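Local structure of dehydratase, IlvD/Edd family (Caulobacter crescentus, 5OYN) at residues Gly144-Thr149 with Ala297-Val302; Asn288-Ile293 with Asp307-Ala312; Gln322-Tyr327 with Lys405-Gly410; Glu344-Gly349 with Thr362-Leu367; Arg443-Ala448 with Pro478-Leu483. The protein catalyses the dehydration of D-xylonate to 2-dehydro-3-deoxy-D-arabinonate, and of D-gluconate with similar efficiency, using a [2Fe-2S] cluster and magnesium. All coordinates share one frame; numbering follows the deposited sequence.

Contact 1. Residues Gly144-Thr149 with Ala297-Val302; sequences GIMAAT and ARHAGV
Met-146 and His-299 face each other with their CA atoms 6.1 Å apart, and Thr-149 and Ala-300 pair at the same CA separation, so one turn of helix 141-151 lies against the last turn of helix 289-299. Ala-300, the first residue to leave helical geometry, has only a methyl to place here, consistent with the close approach. Gly-301 then takes the positive phi of a Schellman motif, with Val-302 N bonded to Ala-297 O. Helix 141-151 is the connection between the neighbouring parallel strands 130-135 and 155-159, a beta-alpha-beta crossover, and the contact packs helix 289-299 against it. A bend at chi3 (45°) swings the methyl of Met-146 to the imidazole, with CE 3.8 Å from His-299 CE1; its flexible thioether chain suits folding against a flat ring. SD lies 5.2 Å from the ring centroid in an oblique Met-aromatic contact, and Tyr-116 also meets this ring. Thr-149 turns OG1 back onto its own helix, donating to Met-146 O at 3.3 Å, while OG1 itself lies 3.4 Å from His-299 O. With an alanine at Thr-149, Met-146 O would probably lose one of its hydroxyl donors and a gap would open beside the His-299 carbonyl.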
# COMPACT_ATOMS: atom_id res chain seq x y z
N GLY A 144 19.82 -6.56 -14.42
CA GLY A 144 18.77 -5.86 -15.16
C GLY A 144 19.22 -5.44 -16.54
O GLY A 144 18.57 -5.74 -17.55
N ILE A 145 20.36 -4.74 -16.62
CA ILE A 145 20.85 -4.25 -17.91
C ILE A 145 21.15 -5.41 -18.85
O ILE A 145 20.76 -5.38 -20.03
CB ILE A 145 22.07 -3.35 -17.70
CG1 ILE A 145 21.64 -2.15 -16.84
CG2 ILE A 145 22.63 -2.93 -19.04
CD1 ILE A 145 22.74 -1.20 -16.53
N MET A 146 21.81 -6.45 -18.36
CA MET A 146 22.05 -7.64 -19.19
C MET A 146 20.75 -8.14 -19.83
O MET A 146 20.70 -8.36 -21.05
CB MET A 146 22.68 -8.74 -18.34
CG MET A 146 24.15 -8.50 -18.07
SD MET A 146 24.79 -9.49 -16.71
CE MET A 146 24.10 -11.11 -17.06
N ALA A 147 19.70 -8.28 -19.04
CA ALA A 147 18.45 -8.83 -19.56
C ALA A 147 17.79 -7.88 -20.55
O ALA A 147 17.27 -8.31 -21.58
CB ALA A 147 17.50 -9.14 -18.41
N ALA A 148 17.79 -6.58 -20.24
CA ALA A 148 17.15 -5.64 -21.16
C ALA A 148 17.86 -5.61 -22.51
O ALA A 148 17.19 -5.41 -23.54
CB ALA A 148 17.11 -4.24 -20.55
N THR A 149 19.19 -5.80 -22.56
CA THR A 149 19.84 -5.69 -23.86
C THR A 149 19.63 -6.94 -24.70
O THR A 149 19.40 -6.84 -25.90
CB THR A 149 21.34 -5.37 -23.72
OG1 THR A 149 22.06 -6.57 -23.43
CG2 THR A 149 21.59 -4.37 -22.64
N ALA A 297 28.91 -5.82 -21.38
CA ALA A 297 29.50 -5.62 -22.70
C ALA A 297 29.24 -6.81 -23.60
O ALA A 297 28.65 -6.67 -24.68
CB ALA A 297 31.00 -5.37 -22.57
N ARG A 298 29.65 -8.00 -23.16
CA ARG A 298 29.43 -9.21 -23.93
C ARG A 298 27.98 -9.35 -24.36
O ARG A 298 27.69 -9.57 -25.54
CB ARG A 298 29.89 -10.42 -23.14
CG ARG A 298 31.37 -10.44 -22.89
CD ARG A 298 31.85 -11.84 -22.56
NE ARG A 298 31.64 -12.76 -23.68
CZ ARG A 298 31.75 -14.08 -23.59
NH1 ARG A 298 32.07 -14.66 -22.44
NH2 ARG A 298 31.55 -14.83 -24.67
N HIS A 299 27.04 -9.19 -23.42
CA HIS A 299 25.63 -9.36 -23.76
C HIS A 299 25.13 -8.31 -24.74
O HIS A 299 24.08 -8.52 -25.36
CB HIS A 299 24.76 -9.35 -22.50
CG HIS A 299 24.52 -10.70 -21.92
ND1 HIS A 299 25.20 -11.16 -20.81
CD2 HIS A 299 23.69 -11.70 -22.30
CE1 HIS A 299 24.79 -12.39 -20.53
NE2 HIS A 299 23.88 -12.74 -21.41
N ALA A 300 25.84 -7.20 -24.89
CA ALA A 300 25.56 -6.25 -25.95
C ALA A 300 26.53 -6.40 -27.13
O ALA A 300 26.66 -5.48 -27.95
CB ALA A 300 25.59 -4.83 -25.40
N GLY A 301 27.19 -7.55 -27.24
CA GLY A 301 28.07 -7.82 -28.37
C GLY A 301 29.25 -6.88 -28.48
O GLY A 301 29.62 -6.47 -29.58
N VAL A 302 29.84 -6.52 -27.34
CA VAL A 302 31.03 -5.69 -27.28
C VAL A 302 32.08 -6.46 -26.50
O VAL A 302 31.74 -7.17 -25.54
CB VAL A 302 30.77 -4.32 -26.63
CG1 VAL A 302 32.06 -3.54 -26.46
CG2 VAL A 302 29.79 -3.52 -27.45

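Contact 2. Residues Asn288-Ile293 with Asp307-Ala312; sequences NAQPHI and DDWRAA
Trp-309 meets Gln-290 with a face of its indole and Ile-293 with an edge, so a single flat side chain serves two residues of the neighbouring helix. The glutamine chain crosses the indole at about a right angle. Its CG sits 3.3 Å above the ring plane, displaced toward the rim, and lies 3.5 Å from Trp-309 CZ2. Gln-290 CB makes a CH-pi contact, 4.2 Å from the centroid of the six-membered ring and 27° off its normal. CG is anti to the backbone N (chi1 172°), which lays the aliphatic part over the indole; the bend at chi2 then carries the amide off, its plane 83° from that of the ring. The polar end is thus spent on other partners, NE2 bonding to Leu-576 O and OE1 to Asn-509 ND2. Helices 289-299 and 306-312 follow one another in the chain, and the tryptophan bridges them in the protein interior, also touching Ile-277 of helix 270-282. On the same turn as Gln-290, His-292 bonds to the carboxylated lysine of the magnesium site. Ile-293 comes to the indole edge near the ring plane, with CB 4.1 Å from Trp-309 CH2; a branched apolar residue suits this buried rim. Replacing Trp-309 with an alanine would probably open a gap between the helices and leave the methylenes of Gln-290 without their aromatic cover.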
# COMPACT_ATOMS: atom_id res chain seq x y z
N ASN A 288 34.36 -5.45 -8.12
CA ASN A 288 33.28 -6.24 -8.68
C ASN A 288 32.72 -5.60 -9.94
O ASN A 288 32.05 -6.29 -10.72
CB ASN A 288 32.20 -6.45 -7.63
CG ASN A 288 32.67 -7.34 -6.51
OD1 ASN A 288 33.49 -8.22 -6.72
ND2 ASN A 288 32.16 -7.10 -5.32
N ALA A 289 32.99 -4.31 -10.15
CA ALA A 289 32.56 -3.67 -11.39
C ALA A 289 33.14 -4.37 -12.61
O ALA A 289 32.49 -4.42 -13.66
CB ALA A 289 32.94 -2.19 -11.39
N GLN A 290 34.35 -4.97 -12.47
CA GLN A 290 35.02 -5.53 -13.64
C GLN A 290 34.26 -6.72 -14.21
O GLN A 290 33.86 -6.67 -15.39
CB GLN A 290 36.48 -5.87 -13.31
CG GLN A 290 37.20 -6.63 -14.41
CD GLN A 290 37.03 -8.13 -14.32
OE1 GLN A 290 37.39 -8.75 -13.32
NE2 GLN A 290 36.49 -8.73 -15.37
N PRO A 291 34.01 -7.81 -13.46
CA PRO A 291 33.18 -8.87 -14.04
C PRO A 291 31.85 -8.36 -14.57
O PRO A 291 31.39 -8.85 -15.60
CB PRO A 291 32.98 -9.85 -12.87
CG PRO A 291 34.08 -9.58 -11.95
CD PRO A 291 34.41 -8.12 -12.07
N HIS A 292 31.26 -7.35 -13.92
CA HIS A 292 29.94 -6.88 -14.33
C HIS A 292 30.00 -6.05 -15.60
O HIS A 292 29.11 -6.17 -16.45
CB HIS A 292 29.28 -6.05 -13.23
CG HIS A 292 28.96 -6.84 -12.00
ND1 HIS A 292 28.42 -8.10 -12.06
CD2 HIS A 292 29.11 -6.54 -10.69
CE1 HIS A 292 28.24 -8.55 -10.83
NE2 HIS A 292 28.66 -7.63 -9.98
N ILE A 293 30.99 -5.17 -15.72
CA ILE A 293 31.06 -4.37 -16.93
C ILE A 293 31.34 -5.26 -18.14
O ILE A 293 30.78 -5.04 -19.22
CB ILE A 293 32.11 -3.25 -16.78
CG1 ILE A 293 31.57 -2.18 -15.83
CG2 ILE A 293 32.41 -2.64 -18.13
CD1 ILE A 293 32.54 -1.08 -15.52
N ASP A 307 43.31 -4.99 -22.00
CA ASP A 307 43.91 -3.71 -22.35
C ASP A 307 42.96 -2.55 -22.11
O ASP A 307 43.40 -1.43 -21.82
CB ASP A 307 44.39 -3.74 -23.79
CG ASP A 307 45.81 -4.26 -23.91
OD1 ASP A 307 46.66 -3.89 -23.06
OD2 ASP A 307 46.06 -5.06 -24.85
N ASP A 308 41.65 -2.80 -22.19
CA ASP A 308 40.70 -1.75 -21.85
C ASP A 308 40.80 -1.34 -20.38
O ASP A 308 40.52 -0.18 -20.06
CB ASP A 308 39.30 -2.21 -22.22
CG ASP A 308 39.14 -2.38 -23.71
OD1 ASP A 308 39.30 -1.37 -24.44
OD2 ASP A 308 38.88 -3.53 -24.15
N TRP A 309 41.22 -2.24 -19.50
CA TRP A 309 41.43 -1.86 -18.10
C TRP A 309 42.77 -1.14 -17.89
O TRP A 309 42.82 -0.16 -17.14
CB TRP A 309 41.35 -3.09 -17.19
CG TRP A 309 40.02 -3.78 -17.26
CD1 TRP A 309 39.75 -4.98 -17.86
CD2 TRP A 309 38.77 -3.31 -16.74
NE1 TRP A 309 38.41 -5.28 -17.75
CE2 TRP A 309 37.79 -4.27 -17.06
CE3 TRP A 309 38.38 -2.16 -16.03
CZ2 TRP A 309 36.45 -4.13 -16.69
CZ3 TRP A 309 37.05 -2.02 -15.67
CH2 TRP A 309 36.10 -3.00 -16.00
N ARG A 310 43.85 -1.62 -18.52
CA ARG A 310 45.14 -0.92 -18.44
C ARG A 310 45.03 0.52 -18.90
O ARG A 310 45.73 1.40 -18.39
CB ARG A 310 46.23 -1.63 -19.25
CG ARG A 310 46.58 -3.02 -18.77
CD ARG A 310 47.39 -3.90 -19.71
NE ARG A 310 48.02 -4.93 -18.90
CZ ARG A 310 47.95 -6.23 -19.16
NH1 ARG A 310 47.28 -6.67 -20.23
NH2 ARG A 310 48.54 -7.10 -18.33
N ALA A 311 44.16 0.78 -19.88
CA ALA A 311 43.94 2.14 -20.34
C ALA A 311 43.64 3.10 -19.19
O ALA A 311 44.14 4.24 -19.17
CB ALA A 311 42.78 2.15 -21.34
N ALA A 312 42.86 2.65 -18.20
CA ALA A 312 42.33 3.49 -17.13
C ALA A 312 43.16 3.45 -15.85
O ALA A 312 42.82 4.16 -14.90
CB ALA A 312 40.89 3.08 -16.82

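Contact 3. Residues Gln322-Tyr327 with Lys405-Gly410; sequences QPAGKY and KSSVIG
The turn that presses Pro-323 and Ala-324 against Lys-405, Ser-407 and Val-408 is closed by a hydrogen bond from Gln-322 NE2 to Lys-326 O, 2.8 Å long with an N-H...O angle of 161°. The acceptor lies in the plane of the glutamine amide, whereas the donor stands above the carbonyl plane of Lys-326. The peptide before Pro-323 is cis, a form proline tolerates better than other residues, and the bend is consistent with the ring being turned to the other segment. Neither segment is regular helix or strand: two loops meet, one from the N-terminal and one from the C-terminal family region, and the second leads through Gly-410, an N-cap, into helix 411-417. The side chain of Lys-405 is about 10 Å from the magnesium ion and that of Pro-323 about 11 Å from the [2Fe-2S] cluster. Stretched out beyond CG, Lys-405 crosses the proline at about a right angle and packs NZ 3.8 Å from Pro-323 CG, while a polar partner of the ammonium is Ala-502 O, through a weak bond. Ala-324 is small enough for close backbone approach: its CB rests 3.7 Å from Ser-407 O, and its CA lies 4.2 Å from Val-408 CG2.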
# COMPACT_ATOMS: atom_id res chain seq x y z
N GLN A 322 34.76 6.52 1.52
CA GLN A 322 35.07 5.17 1.99
C GLN A 322 34.71 4.14 0.92
O GLN A 322 33.70 4.30 0.23
CB GLN A 322 34.31 4.89 3.28
CG GLN A 322 35.10 5.27 4.51
CD GLN A 322 34.28 5.33 5.79
OE1 GLN A 322 33.88 4.30 6.34
NE2 GLN A 322 34.03 6.55 6.27
N PRO A 323 35.49 3.06 0.76
CA PRO A 323 36.68 2.65 1.51
C PRO A 323 37.97 3.37 1.14
O PRO A 323 38.88 3.43 1.96
CB PRO A 323 36.80 1.16 1.19
CG PRO A 323 36.20 1.02 -0.14
CD PRO A 323 35.08 2.03 -0.21
N ALA A 324 38.05 3.93 -0.07
CA ALA A 324 39.29 4.61 -0.47
C ALA A 324 39.54 5.88 0.35
O ALA A 324 40.70 6.23 0.60
CB ALA A 324 39.25 4.95 -1.96
N GLY A 325 38.48 6.57 0.77
CA GLY A 325 38.61 7.88 1.39
C GLY A 325 37.78 7.98 2.66
O GLY A 325 37.68 7.03 3.44
N LYS A 326 37.16 9.14 2.83
CA LYS A 326 36.64 9.61 4.12
C LYS A 326 35.12 9.62 4.24
O LYS A 326 34.59 9.11 5.23
CB LYS A 326 37.19 11.01 4.37
CG LYS A 326 36.71 11.67 5.62
CD LYS A 326 37.23 13.09 5.69
CE LYS A 326 37.14 13.66 7.09
NZ LYS A 326 36.31 14.88 7.04
N TYR A 327 34.39 10.20 3.29
CA TYR A 327 32.97 10.46 3.46
C TYR A 327 32.11 9.31 2.91
O TYR A 327 32.60 8.25 2.55
CB TYR A 327 32.59 11.79 2.83
CG TYR A 327 33.36 12.94 3.44
CD1 TYR A 327 33.03 13.45 4.69
CD2 TYR A 327 34.44 13.51 2.77
CE1 TYR A 327 33.74 14.50 5.25
CE2 TYR A 327 35.16 14.57 3.32
CZ TYR A 327 34.81 15.06 4.56
OH TYR A 327 35.52 16.10 5.11
N LYS A 405 43.28 -3.73 -6.34
CA LYS A 405 42.58 -2.50 -5.97
C LYS A 405 43.63 -1.45 -5.65
O LYS A 405 44.11 -1.32 -4.53
CB LYS A 405 41.64 -2.72 -4.79
CG LYS A 405 40.43 -1.76 -4.82
CD LYS A 405 39.27 -2.15 -3.88
CE LYS A 405 38.37 -0.95 -3.59
NZ LYS A 405 37.00 -1.27 -3.06
N SER A 406 44.00 -0.67 -6.67
CA SER A 406 45.03 0.34 -6.48
C SER A 406 44.55 1.48 -5.60
O SER A 406 45.36 2.08 -4.89
CB SER A 406 45.47 0.89 -7.84
OG SER A 406 45.48 -0.14 -8.81
N SER A 407 43.25 1.80 -5.66
CA SER A 407 42.72 2.98 -4.96
C SER A 407 42.82 2.85 -3.46
O SER A 407 42.66 3.84 -2.75
CB SER A 407 41.26 3.22 -5.33
OG SER A 407 40.43 2.26 -4.72
N VAL A 408 43.14 1.66 -2.97
CA VAL A 408 42.99 1.30 -1.57
C VAL A 408 44.33 0.97 -0.91
O VAL A 408 44.37 0.70 0.30
CB VAL A 408 41.97 0.15 -1.47
CG1 VAL A 408 42.15 -0.73 -0.29
CG2 VAL A 408 40.55 0.74 -1.51
N ILE A 409 45.45 1.11 -1.63
CA ILE A 409 46.76 0.89 -1.03
C ILE A 409 46.97 1.93 0.07
O ILE A 409 46.98 3.14 -0.19
CB ILE A 409 47.86 0.96 -2.09
CG1 ILE A 409 47.88 -0.31 -2.95
CG2 ILE A 409 49.22 1.13 -1.44
CD1 ILE A 409 48.25 -0.06 -4.38
N GLY A 410 47.14 1.45 1.29
CA GLY A 410 47.42 2.36 2.38
C GLY A 410 48.86 2.82 2.37
O GLY A 410 49.74 2.18 1.80

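Contact 4. Residues Glu344-Gly349 with Thr362-Leu367; sequences ELLQQG and TMSENL
A single side chain, Leu-346, makes every contact from the 344-349 side, and its two methyls divide the work between Ser-364 and Leu-367. CD1 lies 4.1 Å from Ser-364 CB, and CD2 lies the same 4.1 Å from Leu-367 CB. The two targets are three positions apart, about one turn, on the short helix 363-367, so the forked end of the leucine spans them, one methyl to each. The first torsion of Leu-346 (chi1 177°) sets CG anti to its backbone N and directs the fork toward that turn. The nearest CA atoms, those of Leu-346 and Ser-364, are 7.3 Å apart, a gap filled by side chains, and no hydrogen bond joins the segments. Ser-364 meets the methyl with its CB; its short side chain leaves room for it, and its hydroxyl suits a partly exposed position. Leu-367, which is buried, crosses Leu-346 at a slant and continues the apolar seam to Pro-339 and Leu-342 of helix 337-347. The start of helix 363-367 is capped within its own segment. Thr-362 N donates to Glu-365 OE1 at 2.9 Å, on the lone pair pointing away from the other carboxylate oxygen, while Thr-362 OG1 gives a second bond to OE1, 3.0 Å, from above the carboxylate plane. In return Glu-365 N makes a weak bond to Thr-362 OG1. A threonine at the N-cap and a glutamate three residues later, each side chain bonded to the other's backbone N-H, form a classic capping box.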
# COMPACT_ATOMS: atom_id res chain seq x y z
N GLU A 344 34.82 16.24 -14.43
CA GLU A 344 36.26 16.22 -14.21
C GLU A 344 36.96 15.45 -15.32
O GLU A 344 37.88 15.96 -15.96
CB GLU A 344 36.54 15.60 -12.83
CG GLU A 344 37.71 16.16 -12.06
CD GLU A 344 37.61 17.65 -11.75
OE1 GLU A 344 36.53 18.14 -11.39
OE2 GLU A 344 38.66 18.34 -11.85
N LEU A 345 36.49 14.23 -15.60
CA LEU A 345 37.11 13.41 -16.63
C LEU A 345 36.96 14.05 -18.01
O LEU A 345 37.94 14.18 -18.76
CB LEU A 345 36.51 12.00 -16.62
CG LEU A 345 37.01 11.11 -15.48
CD1 LEU A 345 36.08 9.94 -15.27
CD2 LEU A 345 38.46 10.63 -15.73
N LEU A 346 35.74 14.45 -18.36
CA LEU A 346 35.48 15.05 -19.66
C LEU A 346 36.44 16.21 -19.94
O LEU A 346 36.91 16.38 -21.08
CB LEU A 346 34.03 15.52 -19.73
CG LEU A 346 33.60 16.24 -21.00
CD1 LEU A 346 33.18 15.22 -22.02
CD2 LEU A 346 32.47 17.22 -20.71
N GLN A 347 36.77 17.00 -18.91
CA GLN A 347 37.66 18.14 -19.09
C GLN A 347 39.09 17.71 -19.46
O GLN A 347 39.82 18.51 -20.05
CB GLN A 347 37.68 18.99 -17.82
CG GLN A 347 36.36 19.65 -17.45
CD GLN A 347 35.71 20.40 -18.60
OE1 GLN A 347 35.02 19.80 -19.43
NE2 GLN A 347 35.91 21.72 -18.65
N GLN A 348 39.51 16.50 -19.09
CA GLN A 348 40.84 16.01 -19.44
C GLN A 348 40.81 15.06 -20.63
O GLN A 348 41.75 14.28 -20.81
CB GLN A 348 41.50 15.29 -18.26
CG GLN A 348 41.36 16.00 -16.96
CD GLN A 348 42.11 17.28 -16.94
OE1 GLN A 348 43.31 17.31 -17.20
NE2 GLN A 348 41.41 18.37 -16.64
N GLY A 349 39.75 15.09 -21.43
CA GLY A 349 39.70 14.27 -22.63
C GLY A 349 39.69 12.77 -22.41
O GLY A 349 39.89 12.02 -23.37
N THR A 362 23.78 14.20 -25.55
CA THR A 362 25.04 13.46 -25.51
C THR A 362 25.66 13.60 -24.13
O THR A 362 25.36 14.54 -23.39
CB THR A 362 26.01 13.94 -26.60
OG1 THR A 362 26.30 15.34 -26.43
CG2 THR A 362 25.42 13.73 -27.97
N MET A 363 26.53 12.64 -23.79
CA MET A 363 27.21 12.70 -22.50
C MET A 363 27.73 14.10 -22.22
O MET A 363 27.38 14.72 -21.21
CB MET A 363 28.34 11.68 -22.43
CG MET A 363 28.85 11.44 -21.00
SD MET A 363 27.66 10.66 -19.86
CE MET A 363 27.49 11.97 -18.70
N SER A 364 28.53 14.64 -23.15
CA SER A 364 29.06 15.99 -22.98
C SER A 364 27.95 17.01 -22.74
O SER A 364 28.06 17.87 -21.86
CB SER A 364 29.89 16.40 -24.20
OG SER A 364 29.94 17.82 -24.30
N GLU A 365 26.88 16.94 -23.53
CA GLU A 365 25.78 17.88 -23.35
C GLU A 365 25.18 17.74 -21.95
O GLU A 365 24.85 18.75 -21.31
CB GLU A 365 24.71 17.67 -24.43
CG GLU A 365 25.03 18.34 -25.77
CD GLU A 365 24.10 17.90 -26.92
OE1 GLU A 365 23.68 16.72 -26.97
OE2 GLU A 365 23.79 18.75 -27.79
N ASN A 366 25.06 16.50 -21.45
CA ASN A 366 24.53 16.26 -20.10
C ASN A 366 25.42 16.90 -19.05
O ASN A 366 24.92 17.39 -18.02
CB ASN A 366 24.42 14.76 -19.82
CG ASN A 366 23.35 14.10 -20.64
OD1 ASN A 366 22.43 14.77 -21.12
ND2 ASN A 366 23.45 12.79 -20.84
N LEU A 367 26.73 16.90 -19.28
CA LEU A 367 27.70 17.25 -18.25
C LEU A 367 27.96 18.74 -18.12
O LEU A 367 28.65 19.15 -17.19
CB LEU A 367 29.01 16.52 -18.54
CG LEU A 367 28.89 15.04 -18.22
CD1 LEU A 367 30.14 14.28 -18.55
CD2 LEU A 367 28.56 14.92 -16.77

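Contact 5. Residues Arg443-Ala448 with Pro478-Leu483; sequences RINDPA and PPDHLL
Asn-445 reaches across to Asp-480 and Pro-479 from a type I beta turn. From CB the chain goes to CG, which lies anti to the carbonyl carbon (chi1 -83°) and thereby swings the amide toward the helix start, 3.5 Å from Asp-480 CG. One branch, OD1, accepts from Asp-480 N at 2.7 Å; the bond is almost straight (176°) and in the carbonyl plane. OD1 also packs on the proline, 3.6 Å from Pro-479 CB. The other branch, ND2, gives a weak bond to Asp-480 OD1, 3.0 Å, with amide and carboxylate planes 69° apart. An asparagine suits this place because its amide can answer a backbone N-H and a carboxylate together. Pro-479, the N-cap residue, has no polar side-chain atom, and the first N-H of the helix finds its acceptor in a separate loop. Beside it Ile-444 crosses the proline ring at about a right angle, its CD1 3.8 Å from Pro-479 CG, an apolar contact next to the polar one. The contact thus sets the first turn of helix 480-484 against the loop between helix 436-443 and strand 455-460, with Ile-444 also touching Phe-434 of strand 426-435 and Asp-480 touching Ala-187 of helix 177-187.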
# COMPACT_ATOMS: atom_id res chain seq x y z
N ARG A 443 42.85 -21.97 10.43
CA ARG A 443 44.30 -22.08 10.55
C ARG A 443 45.04 -20.74 10.63
O ARG A 443 46.24 -20.75 10.91
CB ARG A 443 44.86 -22.89 9.36
CG ARG A 443 44.27 -24.30 9.19
CD ARG A 443 44.61 -24.88 7.81
NE ARG A 443 45.96 -24.49 7.40
CZ ARG A 443 46.36 -24.28 6.14
NH1 ARG A 443 45.52 -24.42 5.12
NH2 ARG A 443 47.62 -23.92 5.91
N ILE A 444 44.37 -19.60 10.42
CA ILE A 444 45.10 -18.34 10.26
C ILE A 444 45.89 -17.98 11.52
O ILE A 444 46.96 -17.36 11.43
CB ILE A 444 44.15 -17.20 9.86
CG1 ILE A 444 44.92 -15.88 9.75
CG2 ILE A 444 43.02 -17.05 10.87
CD1 ILE A 444 45.76 -15.82 8.54
N ASN A 445 45.39 -18.35 12.69
CA ASN A 445 46.08 -18.06 13.94
C ASN A 445 46.89 -19.24 14.46
O ASN A 445 47.37 -19.21 15.59
CB ASN A 445 45.06 -17.61 14.99
CG ASN A 445 44.74 -16.13 14.87
OD1 ASN A 445 45.65 -15.30 14.76
ND2 ASN A 445 43.46 -15.81 14.87
N ASP A 446 47.04 -20.28 13.64
CA ASP A 446 47.87 -21.43 13.95
C ASP A 446 49.33 -21.03 13.88
O ASP A 446 49.86 -20.85 12.77
CB ASP A 446 47.55 -22.56 12.96
CG ASP A 446 48.47 -23.75 13.11
OD1 ASP A 446 49.24 -23.82 14.10
OD2 ASP A 446 48.42 -24.64 12.24
N PRO A 447 50.04 -20.91 15.01
CA PRO A 447 51.44 -20.45 14.96
C PRO A 447 52.37 -21.40 14.23
O PRO A 447 53.50 -21.00 13.89
CB PRO A 447 51.81 -20.32 16.45
CG PRO A 447 50.86 -21.23 17.17
CD PRO A 447 49.61 -21.31 16.36
N ALA A 448 51.93 -22.63 13.95
CA ALA A 448 52.74 -23.57 13.18
C ALA A 448 53.09 -23.04 11.80
O ALA A 448 54.06 -23.51 11.20
CB ALA A 448 52.01 -24.91 13.05
N PRO A 478 45.44 -10.03 8.61
CA PRO A 478 46.60 -10.64 9.27
C PRO A 478 46.19 -11.47 10.47
O PRO A 478 45.10 -11.27 11.03
CB PRO A 478 47.43 -9.43 9.71
CG PRO A 478 47.05 -8.35 8.79
CD PRO A 478 45.61 -8.58 8.44
N PRO A 479 47.03 -12.42 10.89
CA PRO A 479 46.77 -13.13 12.15
C PRO A 479 46.82 -12.18 13.33
O PRO A 479 47.30 -11.05 13.24
CB PRO A 479 47.91 -14.16 12.22
CG PRO A 479 48.41 -14.28 10.81
CD PRO A 479 48.21 -12.94 10.18
N ASP A 480 46.29 -12.65 14.46
CA ASP A 480 46.08 -11.75 15.60
C ASP A 480 47.41 -11.19 16.10
O ASP A 480 47.51 -9.98 16.37
CB ASP A 480 45.36 -12.48 16.73
CG ASP A 480 44.00 -13.03 16.31
OD1 ASP A 480 43.59 -12.83 15.14
OD2 ASP A 480 43.34 -13.67 17.16
N HIS A 481 48.43 -12.04 16.20
CA HIS A 481 49.70 -11.58 16.77
C HIS A 481 50.28 -10.42 15.97
O HIS A 481 50.86 -9.50 16.55
CB HIS A 481 50.69 -12.75 16.88
CG HIS A 481 51.37 -13.14 15.60
ND1 HIS A 481 51.06 -14.29 14.91
CD2 HIS A 481 52.37 -12.54 14.91
CE1 HIS A 481 51.82 -14.38 13.83
NE2 HIS A 481 52.62 -13.33 13.80
N LEU A 482 50.08 -10.42 14.64
CA LEU A 482 50.53 -9.31 13.82
C LEU A 482 49.63 -8.08 13.99
O LEU A 482 50.13 -6.95 14.04
CB LEU A 482 50.59 -9.73 12.35
CG LEU A 482 51.84 -10.51 11.95
CD1 LEU A 482 51.50 -11.65 11.01
CD2 LEU A 482 52.87 -9.59 11.34
N LEU A 483 48.31 -8.30 14.06
CA LEU A 483 47.40 -7.18 14.31
C LEU A 483 47.77 -6.46 15.59
O LEU A 483 47.82 -5.23 15.62
CB LEU A 483 45.95 -7.68 14.38
CG LEU A 483 45.25 -7.86 13.02
CD1 LEU A 483 43.98 -8.70 13.12
CD2 LEU A 483 44.99 -6.51 12.36

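Contacts 1 and 2 are buried and share helix 289-299: its end packs on helix 141-151 and its start on helix 306-312, and the centres of the two contacts are 16 Å apart. In both, a ring (His-299, Trp-309) is met by a long side chain (Met-146, Gln-290), without hydrogen bonds across the segments. Contact 3, also buried, joins loops of the two family regions, using proline, alanine, a serine, a valine and a lysine chain. Contact 4, nested along the chain inside the loop closed by contact 3, is partly buried and purely apolar across its segments. Contact 5, farthest of the five from the chain's centre, has an exposed asparagine and is the one with hydrogen bonds across its segments.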